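Local coordinates for protein V-type ATP synthase alpha chain (Nanoarchaeum equitans Kin4-M, PDB 5BN4) that belongs to the alpha/beta ATP synthase family as subunit A of a V-type rotary complex, with a P-loop-type nucleotide-binding domain that holds ANP in this structure, at residues A[120-125]-A[154-159]; A[203-208]-A[489-494]; A[245-250]-A[316-321]. All coordinates share one frame; numbering follows the deposited sequence.

Contact 1: A[120-125]-A[154-159]; sequences KKKGDT and IEEIYE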
loop_
_atom_site.group_PDB
_atom_site.type_symbol
_atom_site.label_atom_id
_atom_site.label_comp_id
_atom_site.label_asym_id
_atom_site.label_seq_id
_atom_site.Cartn_x
_atom_site.Cartn_y
_atom_site.Cartn_z
ATOM N N LYS A 120 -45.062 -35.193 -30.778
ATOM C CA LYS A 120 -46.208 -34.443 -31.279
ATOM C C LYS A 120 -46.674 -34.994 -32.623
ATOM O O LYS A 120 -45.881 -35.540 -33.390
ATOM C CB LYS A 120 -45.869 -32.956 -31.405
ATOM C CG LYS A 120 -45.665 -32.251 -30.073
ATOM C CD LYS A 120 -46.572 -31.036 -29.942
ATOM C CE LYS A 120 -46.501 -30.449 -28.541
ATOM N NZ LYS A 120 -47.405 -29.278 -28.377
ATOM N N LYS A 121 -47.963 -34.845 -32.905
ATOM C CA LYS A 121 -48.546 -35.375 -34.133
ATOM C C LYS A 121 -48.852 -34.276 -35.146
ATOM O O LYS A 121 -48.789 -33.089 -34.829
ATOM C CB LYS A 121 -49.811 -36.187 -33.826
ATOM C CG LYS A 121 -50.481 -35.839 -32.500
ATOM C CD LYS A 121 -50.003 -36.751 -31.372
ATOM C CE LYS A 121 -50.425 -36.221 -30.008
ATOM N NZ LYS A 121 -49.762 -34.926 -29.678
ATOM N N LYS A 122 -49.175 -34.684 -36.370
ATOM C CA LYS A 122 -49.519 -33.747 -37.432
ATOM C C LYS A 122 -50.814 -33.010 -37.102
ATOM O O LYS A 122 -51.802 -33.621 -36.694
ATOM C CB LYS A 122 -49.657 -34.488 -38.764
ATOM C CG LYS A 122 -50.066 -33.614 -39.939
ATOM C CD LYS A 122 -50.242 -34.447 -41.202
ATOM C CE LYS A 122 -50.734 -33.603 -42.367
ATOM N NZ LYS A 122 -49.780 -32.516 -42.718
ATOM N N GLY A 123 -50.802 -31.691 -37.271
ATOM C CA GLY A 123 -51.975 -30.883 -37.000
ATOM C C GLY A 123 -51.960 -30.273 -35.612
ATOM O O GLY A 123 -52.830 -29.473 -35.266
ATOM N N ASP A 124 -50.970 -30.652 -34.812
ATOM C CA ASP A 124 -50.812 -30.081 -33.480
ATOM C C ASP A 124 -50.265 -28.660 -33.548
ATOM O O ASP A 124 -49.534 -28.306 -34.474
ATOM C CB ASP A 124 -49.898 -30.955 -32.621
ATOM C CG ASP A 124 -50.640 -32.095 -31.953
ATOM O OD1 ASP A 124 -51.765 -32.412 -32.394
ATOM O OD2 ASP A 124 -50.098 -32.671 -30.988
ATOM N N THR A 125 -50.632 -27.846 -32.563
ATOM C CA THR A 125 -50.136 -26.481 -32.480
ATOM C C THR A 125 -48.907 -26.451 -31.584
ATOM O O THR A 125 -48.870 -27.119 -30.550
ATOM C CB THR A 125 -51.204 -25.533 -31.918
ATOM O OG1 THR A 125 -52.453 -25.777 -32.578
ATOM C CG2 THR A 125 -50.795 -24.081 -32.127
ATOM N N ILE A 154 -48.192 -27.736 -36.649
ATOM C CA ILE A 154 -47.341 -28.703 -37.329
ATOM C C ILE A 154 -47.958 -29.167 -38.646
ATOM O O ILE A 154 -48.996 -29.831 -38.661
ATOM C CB ILE A 154 -47.057 -29.929 -36.443
ATOM C CG1 ILE A 154 -46.347 -29.499 -35.159
ATOM C CG2 ILE A 154 -46.225 -30.952 -37.202
ATOM C CD1 ILE A 154 -46.026 -30.642 -34.223
ATOM N N GLU A 155 -47.311 -28.809 -39.749
ATOM C CA GLU A 155 -47.786 -29.187 -41.073
ATOM C C GLU A 155 -47.266 -30.567 -41.460
ATOM O O GLU A 155 -47.925 -31.304 -42.192
ATOM C CB GLU A 155 -47.360 -28.142 -42.104
ATOM C CG GLU A 155 -47.838 -26.735 -41.778
ATOM C CD GLU A 155 -47.406 -25.715 -42.813
ATOM O OE1 GLU A 155 -46.453 -25.998 -43.568
ATOM O OE2 GLU A 155 -48.025 -24.631 -42.873
ATOM N N GLU A 156 -46.081 -30.907 -40.959
ATOM C CA GLU A 156 -45.484 -32.221 -41.183
ATOM C C GLU A 156 -44.490 -32.548 -40.079
ATOM O O GLU A 156 -43.786 -31.667 -39.594
ATOM C CB GLU A 156 -44.779 -32.275 -42.539
ATOM C CG GLU A 156 -45.626 -32.848 -43.662
ATOM C CD GLU A 156 -44.976 -32.690 -45.020
ATOM O OE1 GLU A 156 -43.741 -32.513 -45.074
ATOM O OE2 GLU A 156 -45.705 -32.735 -46.034
ATOM N N ILE A 157 -44.441 -33.816 -39.683
ATOM C CA ILE A 157 -43.459 -34.278 -38.705
ATOM C C ILE A 157 -43.038 -35.721 -38.993
ATOM O O ILE A 157 -43.867 -36.573 -39.317
ATOM C CB ILE A 157 -43.970 -34.117 -37.252
ATOM C CG1 ILE A 157 -42.848 -34.408 -36.249
ATOM C CG2 ILE A 157 -45.192 -34.993 -37.001
ATOM C CD1 ILE A 157 -43.211 -34.086 -34.817
ATOM N N TYR A 158 -41.742 -35.989 -38.888
ATOM C CA TYR A 158 -41.207 -37.273 -39.323
ATOM C C TYR A 158 -40.778 -38.158 -38.158
ATOM O O TYR A 158 -40.972 -37.811 -36.992
ATOM C CB TYR A 158 -40.040 -37.055 -40.288
ATOM C CG TYR A 158 -40.360 -36.095 -41.413
ATOM C CD1 TYR A 158 -41.625 -36.062 -41.985
ATOM C CD2 TYR A 158 -39.400 -35.215 -41.895
ATOM C CE1 TYR A 158 -41.923 -35.182 -43.005
ATOM C CE2 TYR A 158 -39.690 -34.332 -42.918
ATOM C CZ TYR A 158 -40.953 -34.321 -43.469
ATOM O OH TYR A 158 -41.248 -33.444 -44.489
ATOM N N GLU A 159 -40.201 -39.308 -38.488
ATOM C CA GLU A 159 -39.742 -40.256 -37.483
ATOM C C GLU A 159 -38.642 -41.138 -38.058
ATOM O O GLU A 159 -38.656 -41.468 -39.241
ATOM C CB GLU A 159 -40.908 -41.122 -36.997
ATOM C CG GLU A 159 -40.547 -42.097 -35.886
ATOM C CD GLU A 159 -41.724 -42.945 -35.449
ATOM O OE1 GLU A 159 -42.727 -43.000 -36.193
ATOM O OE2 GLU A 159 -41.647 -43.554 -34.361
#

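Contact 2: A[203-208]-A[489-494]; sequences GTRVLD and LQQDAF. With ANP (phosphoaminophosphonic acid-adenylate ester), chain C.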
loop_
_atom_site.group_PDB
_atom_site.type_symbol
_atom_site.label_atom_id
_atom_site.label_comp_id
_atom_site.label_asym_id
_atom_site.label_seq_id
_atom_site.Cartn_x
_atom_site.Cartn_y
_atom_site.Cartn_z
ATOM N N GLY A 203 -21.029 -34.736 -4.124
ATOM C CA GLY A 203 -20.553 -35.956 -3.502
ATOM C C GLY A 203 -19.738 -35.648 -2.262
ATOM O O GLY A 203 -19.277 -36.553 -1.568
ATOM N N THR A 204 -19.571 -34.359 -1.981
ATOM C CA THR A 204 -18.699 -33.912 -0.902
ATOM C C THR A 204 -19.472 -33.432 0.326
ATOM O O THR A 204 -20.334 -32.559 0.230
ATOM C CB THR A 204 -17.742 -32.806 -1.384
ATOM O OG1 THR A 204 -16.921 -33.319 -2.441
ATOM C CG2 THR A 204 -16.856 -32.331 -0.245
ATOM N N ARG A 205 -19.134 -34.009 1.478
ATOM C CA ARG A 205 -19.867 -33.800 2.727
ATOM C C ARG A 205 -19.959 -32.343 3.168
ATOM O O ARG A 205 -21.040 -31.861 3.508
ATOM C CB ARG A 205 -19.232 -34.626 3.846
ATOM C CG ARG A 205 -18.963 -36.061 3.454
ATOM C CD ARG A 205 -18.318 -36.847 4.580
ATOM N NE ARG A 205 -17.847 -38.140 4.099
ATOM C CZ ARG A 205 -16.592 -38.390 3.743
ATOM N NH1 ARG A 205 -15.672 -37.439 3.832
ATOM N NH2 ARG A 205 -16.257 -39.595 3.305
ATOM N N VAL A 206 -18.823 -31.652 3.166
ATOM C CA VAL A 206 -18.766 -30.270 3.635
ATOM C C VAL A 206 -19.654 -29.350 2.793
ATOM O O VAL A 206 -20.167 -28.344 3.285
ATOM C CB VAL A 206 -17.309 -29.744 3.672
ATOM C CG1 VAL A 206 -16.719 -29.675 2.268
ATOM C CG2 VAL A 206 -17.238 -28.387 4.357
ATOM N N LEU A 207 -19.850 -29.713 1.530
ATOM C CA LEU A 207 -20.657 -28.903 0.628
ATOM C C LEU A 207 -22.117 -29.333 0.639
ATOM O O LEU A 207 -22.975 -28.638 0.101
ATOM C CB LEU A 207 -20.106 -28.972 -0.798
ATOM C CG LEU A 207 -18.660 -28.518 -0.999
ATOM C CD1 LEU A 207 -18.337 -28.416 -2.485
ATOM C CD2 LEU A 207 -18.394 -27.196 -0.286
ATOM N N ASP A 208 -22.397 -30.482 1.246
ATOM C CA ASP A 208 -23.763 -30.997 1.297
ATOM C C ASP A 208 -24.434 -30.704 2.635
ATOM O O ASP A 208 -25.648 -30.513 2.702
ATOM C CB ASP A 208 -23.788 -32.501 1.020
ATOM C CG ASP A 208 -23.372 -32.840 -0.396
ATOM O OD1 ASP A 208 -23.436 -31.947 -1.270
ATOM O OD2 ASP A 208 -22.985 -34.002 -0.638
ATOM N N LEU A 489 -15.121 -33.769 7.678
ATOM C CA LEU A 489 -14.824 -32.670 6.766
ATOM C C LEU A 489 -13.835 -33.071 5.671
ATOM O O LEU A 489 -14.030 -32.747 4.498
ATOM C CB LEU A 489 -14.310 -31.454 7.541
ATOM C CG LEU A 489 -15.301 -30.867 8.550
ATOM C CD1 LEU A 489 -14.704 -29.664 9.260
ATOM C CD2 LEU A 489 -16.607 -30.495 7.863
ATOM N N GLN A 490 -12.773 -33.775 6.054
ATOM C CA GLN A 490 -11.804 -34.269 5.082
ATOM C C GLN A 490 -12.401 -35.370 4.211
ATOM O O GLN A 490 -13.177 -36.200 4.686
ATOM C CB GLN A 490 -10.543 -34.782 5.779
ATOM C CG GLN A 490 -9.731 -33.704 6.461
ATOM C CD GLN A 490 -8.433 -34.232 7.034
ATOM O OE1 GLN A 490 -7.834 -33.615 7.914
ATOM N NE2 GLN A 490 -7.988 -35.380 6.533
ATOM N N GLN A 491 -12.032 -35.372 2.934
ATOM C CA GLN A 491 -12.552 -36.352 1.992
ATOM C C GLN A 491 -11.559 -36.581 0.857
ATOM O O GLN A 491 -11.325 -35.694 0.037
ATOM C CB GLN A 491 -13.903 -35.890 1.441
ATOM C CG GLN A 491 -14.607 -36.913 0.574
ATOM C CD GLN A 491 -16.044 -36.535 0.273
ATOM O OE1 GLN A 491 -16.612 -35.642 0.905
ATOM N NE2 GLN A 491 -16.643 -37.214 -0.697
ATOM N N ASP A 492 -10.973 -37.775 0.818
ATOM C CA ASP A 492 -9.934 -38.090 -0.157
ATOM C C ASP A 492 -10.523 -38.288 -1.551
ATOM O O ASP A 492 -11.166 -39.301 -1.827
ATOM C CB ASP A 492 -9.150 -39.332 0.276
ATOM C CG ASP A 492 -7.751 -39.381 -0.320
ATOM O OD1 ASP A 492 -7.558 -38.870 -1.444
ATOM O OD2 ASP A 492 -6.844 -39.929 0.341
ATOM N N ALA A 493 -10.291 -37.314 -2.424
ATOM C CA ALA A 493 -10.829 -37.341 -3.780
ATOM C C ALA A 493 -10.236 -38.476 -4.605
ATOM O O ALA A 493 -10.833 -38.920 -5.585
ATOM C CB ALA A 493 -10.576 -36.013 -4.469
ATOM N N PHE A 494 -9.059 -38.939 -4.203
ATOM C CA PHE A 494 -8.345 -39.956 -4.962
ATOM C C PHE A 494 -8.321 -41.300 -4.242
ATOM O O PHE A 494 -7.482 -42.156 -4.522
ATOM C CB PHE A 494 -6.933 -39.475 -5.292
ATOM C CG PHE A 494 -6.907 -38.165 -6.022
ATOM C CD1 PHE A 494 -7.424 -38.064 -7.303
ATOM C CD2 PHE A 494 -6.380 -37.031 -5.424
ATOM C CE1 PHE A 494 -7.413 -36.860 -7.979
ATOM C CE2 PHE A 494 -6.364 -35.820 -6.096
ATOM C CZ PHE A 494 -6.881 -35.736 -7.375
HETATM P PG ANP C . -6.122 -25.147 -9.785
HETATM O O1G ANP C . -5.488 -26.460 -10.345
HETATM O O2G ANP C . -7.362 -24.729 -10.692
HETATM O O3G ANP C . -5.107 -23.995 -9.816
HETATM P PB ANP C . -5.689 -25.255 -7.006
HETATM O O1B ANP C . -6.435 -24.499 -5.869
HETATM O O2B ANP C . -4.429 -24.430 -7.376
HETATM N N3B ANP C . -6.748 -25.439 -8.295
HETATM P PA ANP C . -5.627 -28.038 -7.129
HETATM O O1A ANP C . -7.160 -28.060 -7.311
HETATM O O2A ANP C . -4.958 -28.191 -8.541
HETATM O O3A ANP C . -5.271 -26.624 -6.445
HETATM O "O5'" ANP C . -5.152 -29.152 -6.143
HETATM C "C5'" ANP C . -3.906 -28.978 -5.459
HETATM C "C4'" ANP C . -3.580 -30.230 -4.676
HETATM O "O4'" ANP C . -4.535 -30.472 -3.708
HETATM C "C3'" ANP C . -3.503 -31.432 -5.609
HETATM O "O3'" ANP C . -2.238 -31.864 -5.775
HETATM C "C2'" ANP C . -4.317 -32.485 -4.960
HETATM O "O2'" ANP C . -3.634 -33.676 -4.741
HETATM C "C1'" ANP C . -4.752 -31.864 -3.655
HETATM N N9 ANP C . -6.148 -32.136 -3.311
HETATM C C8 ANP C . -7.181 -31.288 -3.451
HETATM N N7 ANP C . -8.290 -31.868 -3.041
HETATM C C5 ANP C . -8.018 -33.102 -2.624
HETATM C C6 ANP C . -8.777 -34.141 -2.098
HETATM N N6 ANP C . -10.188 -33.967 -1.917
HETATM N N1 ANP C . -8.189 -35.299 -1.760
HETATM C C2 ANP C . -6.856 -35.488 -1.920
HETATM N N3 ANP C . -6.085 -34.496 -2.429
HETATM C C4 ANP C . -6.636 -33.301 -2.786
HETATM O O HOH W 1 -16.067 -33.142 2.821
#

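Contact 3: A[245-250]-A[316-321]; sequences VIYIGC and VVNADS. With ANP (phosphoaminophosphonic acid-adenylate ester), chain C.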
loop_
_atom_site.group_PDB
_atom_site.type_symbol
_atom_site.label_atom_id
_atom_site.label_comp_id
_atom_site.label_asym_id
_atom_site.label_seq_id
_atom_site.Cartn_x
_atom_site.Cartn_y
_atom_site.Cartn_z
ATOM N N VAL A 245 -23.838 -32.203 -16.705
ATOM C CA VAL A 245 -22.688 -31.547 -16.096
ATOM C C VAL A 245 -21.838 -30.855 -17.159
ATOM O O VAL A 245 -21.420 -31.479 -18.134
ATOM C CB VAL A 245 -21.811 -32.551 -15.323
ATOM C CG1 VAL A 245 -20.510 -31.898 -14.879
ATOM C CG2 VAL A 245 -22.573 -33.115 -14.133
ATOM N N ILE A 246 -21.592 -29.563 -16.970
ATOM C CA ILE A 246 -20.752 -28.800 -17.887
ATOM C C ILE A 246 -19.502 -28.292 -17.179
ATOM O O ILE A 246 -19.594 -27.490 -16.251
ATOM C CB ILE A 246 -21.505 -27.591 -18.463
ATOM C CG1 ILE A 246 -22.786 -28.040 -19.167
ATOM C CG2 ILE A 246 -20.612 -26.816 -19.419
ATOM C CD1 ILE A 246 -23.606 -26.894 -19.710
ATOM N N TYR A 247 -18.335 -28.760 -17.610
ATOM C CA TYR A 247 -17.086 -28.284 -17.027
ATOM C C TYR A 247 -16.342 -27.362 -17.986
ATOM O O TYR A 247 -15.911 -27.780 -19.061
ATOM C CB TYR A 247 -16.181 -29.440 -16.589
ATOM C CG TYR A 247 -15.141 -29.018 -15.572
ATOM C CD1 TYR A 247 -13.936 -28.459 -15.972
ATOM C CD2 TYR A 247 -15.376 -29.156 -14.210
ATOM C CE1 TYR A 247 -12.989 -28.060 -15.046
ATOM C CE2 TYR A 247 -14.434 -28.760 -13.278
ATOM C CZ TYR A 247 -13.243 -28.213 -13.702
ATOM O OH TYR A 247 -12.303 -27.818 -12.776
ATOM N N ILE A 248 -16.200 -26.104 -17.580
ATOM C CA ILE A 248 -15.534 -25.094 -18.389
ATOM C C ILE A 248 -14.100 -24.887 -17.919
ATOM O O ILE A 248 -13.861 -24.455 -16.789
ATOM C CB ILE A 248 -16.277 -23.745 -18.324
ATOM C CG1 ILE A 248 -17.752 -23.928 -18.687
ATOM C CG2 ILE A 248 -15.615 -22.718 -19.235
ATOM C CD1 ILE A 248 -18.572 -22.659 -18.574
ATOM N N GLY A 249 -13.149 -25.203 -18.791
ATOM C CA GLY A 249 -11.746 -24.959 -18.514
ATOM C C GLY A 249 -11.364 -23.566 -18.971
ATOM O O GLY A 249 -10.930 -23.370 -20.107
ATOM N N CYS A 250 -11.531 -22.595 -18.081
ATOM C CA CYS A 250 -11.324 -21.194 -18.423
ATOM C C CYS A 250 -9.920 -20.720 -18.056
ATOM O O CYS A 250 -9.646 -20.393 -16.901
ATOM C CB CYS A 250 -12.373 -20.319 -17.730
ATOM S SG CYS A 250 -12.450 -18.614 -18.324
ATOM N N VAL A 316 -25.631 -28.399 -14.109
ATOM C CA VAL A 316 -24.625 -27.740 -13.283
ATOM C C VAL A 316 -23.444 -27.274 -14.137
ATOM O O VAL A 316 -22.998 -27.982 -15.041
ATOM C CB VAL A 316 -24.144 -28.644 -12.120
ATOM C CG1 VAL A 316 -23.502 -29.917 -12.646
ATOM C CG2 VAL A 316 -23.183 -27.888 -11.211
ATOM N N VAL A 317 -22.959 -26.069 -13.859
ATOM C CA VAL A 317 -21.834 -25.505 -14.595
ATOM C C VAL A 317 -20.677 -25.171 -13.657
ATOM O O VAL A 317 -20.829 -24.376 -12.730
ATOM C CB VAL A 317 -22.247 -24.232 -15.379
ATOM C CG1 VAL A 317 -21.023 -23.494 -15.894
ATOM C CG2 VAL A 317 -23.179 -24.586 -16.527
ATOM N N ASN A 318 -19.526 -25.791 -13.901
ATOM C CA ASN A 318 -18.309 -25.489 -13.155
ATOM C C ASN A 318 -17.355 -24.635 -13.984
ATOM O O ASN A 318 -16.911 -25.050 -15.055
ATOM C CB ASN A 318 -17.607 -26.779 -12.724
ATOM C CG ASN A 318 -18.489 -27.668 -11.868
ATOM O OD1 ASN A 318 -19.280 -28.457 -12.385
ATOM N ND2 ASN A 318 -18.351 -27.549 -10.552
ATOM N N ALA A 319 -17.042 -23.442 -13.488
ATOM C CA ALA A 319 -16.163 -22.522 -14.203
ATOM C C ALA A 319 -14.808 -22.384 -13.513
ATOM O O ALA A 319 -14.695 -21.748 -12.465
ATOM C CB ALA A 319 -16.827 -21.159 -14.352
ATOM N N ASP A 320 -13.782 -22.978 -14.116
ATOM C CA ASP A 320 -12.448 -22.996 -13.526
ATOM C C ASP A 320 -11.412 -22.390 -14.471
ATOM O O ASP A 320 -10.963 -23.051 -15.406
ATOM C CB ASP A 320 -12.059 -24.434 -13.164
ATOM C CG ASP A 320 -10.658 -24.539 -12.591
ATOM O OD1 ASP A 320 -10.177 -23.556 -11.988
ATOM O OD2 ASP A 320 -10.037 -25.613 -12.739
ATOM N N SER A 321 -11.042 -21.131 -14.238
ATOM C CA SER A 321 -11.635 -20.316 -13.180
ATOM C C SER A 321 -12.032 -18.946 -13.725
ATOM O O SER A 321 -11.562 -18.530 -14.785
ATOM C CB SER A 321 -10.680 -20.165 -11.992
ATOM O OG SER A 321 -9.630 -19.261 -12.279
HETATM P PG ANP C . -6.122 -25.147 -9.785
HETATM O O1G ANP C . -5.488 -26.460 -10.345
HETATM O O2G ANP C . -7.362 -24.729 -10.692
HETATM O O3G ANP C . -5.107 -23.995 -9.816
HETATM P PB ANP C . -5.689 -25.255 -7.006
HETATM O O1B ANP C . -6.435 -24.499 -5.869
HETATM O O2B ANP C . -4.429 -24.430 -7.376
HETATM N N3B ANP C . -6.748 -25.439 -8.295
HETATM P PA ANP C . -5.627 -28.038 -7.129
HETATM O O1A ANP C . -7.160 -28.060 -7.311
HETATM O O2A ANP C . -4.958 -28.191 -8.541
HETATM O O3A ANP C . -5.271 -26.624 -6.445
HETATM O "O5'" ANP C . -5.152 -29.152 -6.143
HETATM C "C5'" ANP C . -3.906 -28.978 -5.459
HETATM C "C4'" ANP C . -3.580 -30.230 -4.676
HETATM O "O4'" ANP C . -4.535 -30.472 -3.708
HETATM C "C3'" ANP C . -3.503 -31.432 -5.609
HETATM O "O3'" ANP C . -2.238 -31.864 -5.775
HETATM C "C2'" ANP C . -4.317 -32.485 -4.960
HETATM O "O2'" ANP C . -3.634 -33.676 -4.741
HETATM C "C1'" ANP C . -4.752 -31.864 -3.655
HETATM N N9 ANP C . -6.148 -32.136 -3.311
HETATM C C8 ANP C . -7.181 -31.288 -3.451
HETATM N N7 ANP C . -8.290 -31.868 -3.041
HETATM C C5 ANP C . -8.018 -33.102 -2.624
HETATM C C6 ANP C . -8.777 -34.141 -2.098
HETATM N N6 ANP C . -10.188 -33.967 -1.917
HETATM N N1 ANP C . -8.189 -35.299 -1.760
HETATM C C2 ANP C . -6.856 -35.488 -1.920
HETATM N N3 ANP C . -6.085 -34.496 -2.429
HETATM C C4 ANP C . -6.636 -33.301 -2.786
#

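Contact 1: A[120-125]-A[154-159]
Gly-123 and Asp-124 grip the backbone of Ile-154 from both ends. The amide of Gly-123 donates to Ile-154 O (N to O 2.9 Å). In return Ile-154 N donates to Asp-124 O at 2.6 Å, almost straight at 174°. Both polar backbone atoms of the buried Ile-154 are therefore satisfied by the loop. That loop makes a type II turn from Lys-121 to Asp-124, closed by Asp-124 N on Lys-121 O, with Gly-123 at a positive phi (96°) that suits glycine. Lys-121 NZ forms a salt bridge with Asp-124 OD2, 2.6 Å away on the syn side of the carboxylate, so this acid is engaged by its own turn while its carbonyl serves the strand. Lys-120 NZ bonds weakly to Thr-125 O and makes a long, weak ion pair with Asp-130.

Two isoleucines pack against the turn. With CG1 anti to its carbonyl carbon (chi1 -60°), Ile-154 sends CD1 against Lys-120 CB at 3.6 Å. Ile-157 lays CD1 against Lys-120 O at 3.4 Å, and its CG2 lies 4.0 Å from Lys-122 N. Beyond them Glu-155 and Glu-156 both pair with Ile-170, a classic beta bulge in strand 152-157.

The backbone pairing thus joins strand 125-126 to strand 152-157 in the barrel-sandwich domain, and the chemistry is divided: main-chain bonds fix the turn, aliphatic branches line one side of it, and of the exposed Lys-121 and Lys-122, Lys-121 spends its charge on Asp-124.

Contact 2: A[203-208]-A[489-494]
Gln-491 reaches across to segment 203-208 and uses both ends of its amide. NE2 donates to Gly-203 O at 2.9 Å, a nearly straight bond (174°) that meets the acceptor from above its carbonyl plane. OE1 receives Arg-205 N at 3.1 Å, this time in the carbonyl plane. The reach comes from an extended side chain, CG anti to the backbone N (chi1 -173°). With the carbonyls of Asp-498 and Ser-499, NE2 has three acceptors for its two hydrogens, so one is probably shared; with OE1 bonded as well, the amide's rotation is fixed.

A water joins the same group. It accepts from Val-206 N and donates to Leu-489 O (2.7 Å) and to Gln-491 OE1, giving that oxygen a second donor.

Among the charged and flat groups, the guanidinium of Arg-205 lies with one face over the Gln-491 amide, the two planes 41° apart and CD offset toward the rim. Gln-490 O sits at its edge, 2.9 Å from NH1; NH1 also bonds weakly to Phe-488 O, while NH2 makes a salt bridge with Asp-498. Apolar contact is slight: Val-206 CG2 meets Leu-489 CD2 at 4.1 Å, the side chains crossing at about a right angle.

The backbone from Gln-491 to Ala-493 reads the adenine edge of ANP: Gln-491 O accepts from N6 at 2.8 Å, and Ala-493 N donates to N1 at 3.0 Å. Phe-494 lies obliquely near the ribose O2'. Paired backbone bonds to N6 and N1 make this the adenine pocket of the nucleotide site, built where the nucleotide-binding and C-terminal domains meet.

Contact 3: A[245-250]-A[316-321]
Tyr-247 and Asn-318 cross at about a right angle on one face of two parallel strands, ring and amide planes 21° apart, with Tyr-247 CD2 on Asn-318 CB at 3.6 Å; Asn-318 ND2 bonds Asn-233 OD1 on helix 229-239, which covers this face. With CG anti to the backbone N (chi1 -160°), Tyr-247 carries its ring along the sheet to Asp-320, where OH donates to OD2 at 3.2 Å from the anti side, 30° out of the carboxylate plane. Gly-249 adds no side chain on this face. At the other end Val-245 CG2 rests on Val-316 CG1 (3.6 Å), the two side chains pointing the same way.

On the reverse face Val-317 is the bump: CG2 abuts Ile-246 CB at 3.9 Å, while CG1 meets Ile-248 CD1 at 3.7 Å. The small Ala-319 follows, and helix 292-309 packs over Ile-246 and Ile-248.

Alternating amide-carbonyl bonds hold the register, ending with Ser-321 N, itself in the cis peptide after Asp-320, on Cys-250 O. Asp-320 OD2 also bonds Thr-230 OG1, and the side chain is about 4 Å from a magnesium ion. These are neighbouring central strands of a P-loop nucleotide-binding domain, with Asp-320 at the C-terminal strand end, where a Walker B aspartate is expected.

Along the chain contact 1 closes before the other two open, and contact 3 falls wholly between the segments of contact 2. Contact 1 stands apart in the barrel-sandwich domain, its centre about 37 Å from that of contact 3 and about 49 Å from that of contact 2. Contacts 2 and 3 are about 19 Å apart between centres and share the same ANP: strand 314-320 brings Asp-320 to the phosphate end, with strand 244-250 beside it, and the 489-494 loop lies at the adenine. Helix 229-239 touches both contacts. Arg-326 of the neighbouring NEQ263 chain also bonds ANP, so the nucleotide site draws on the sheet core, the domain junction and a second subunit.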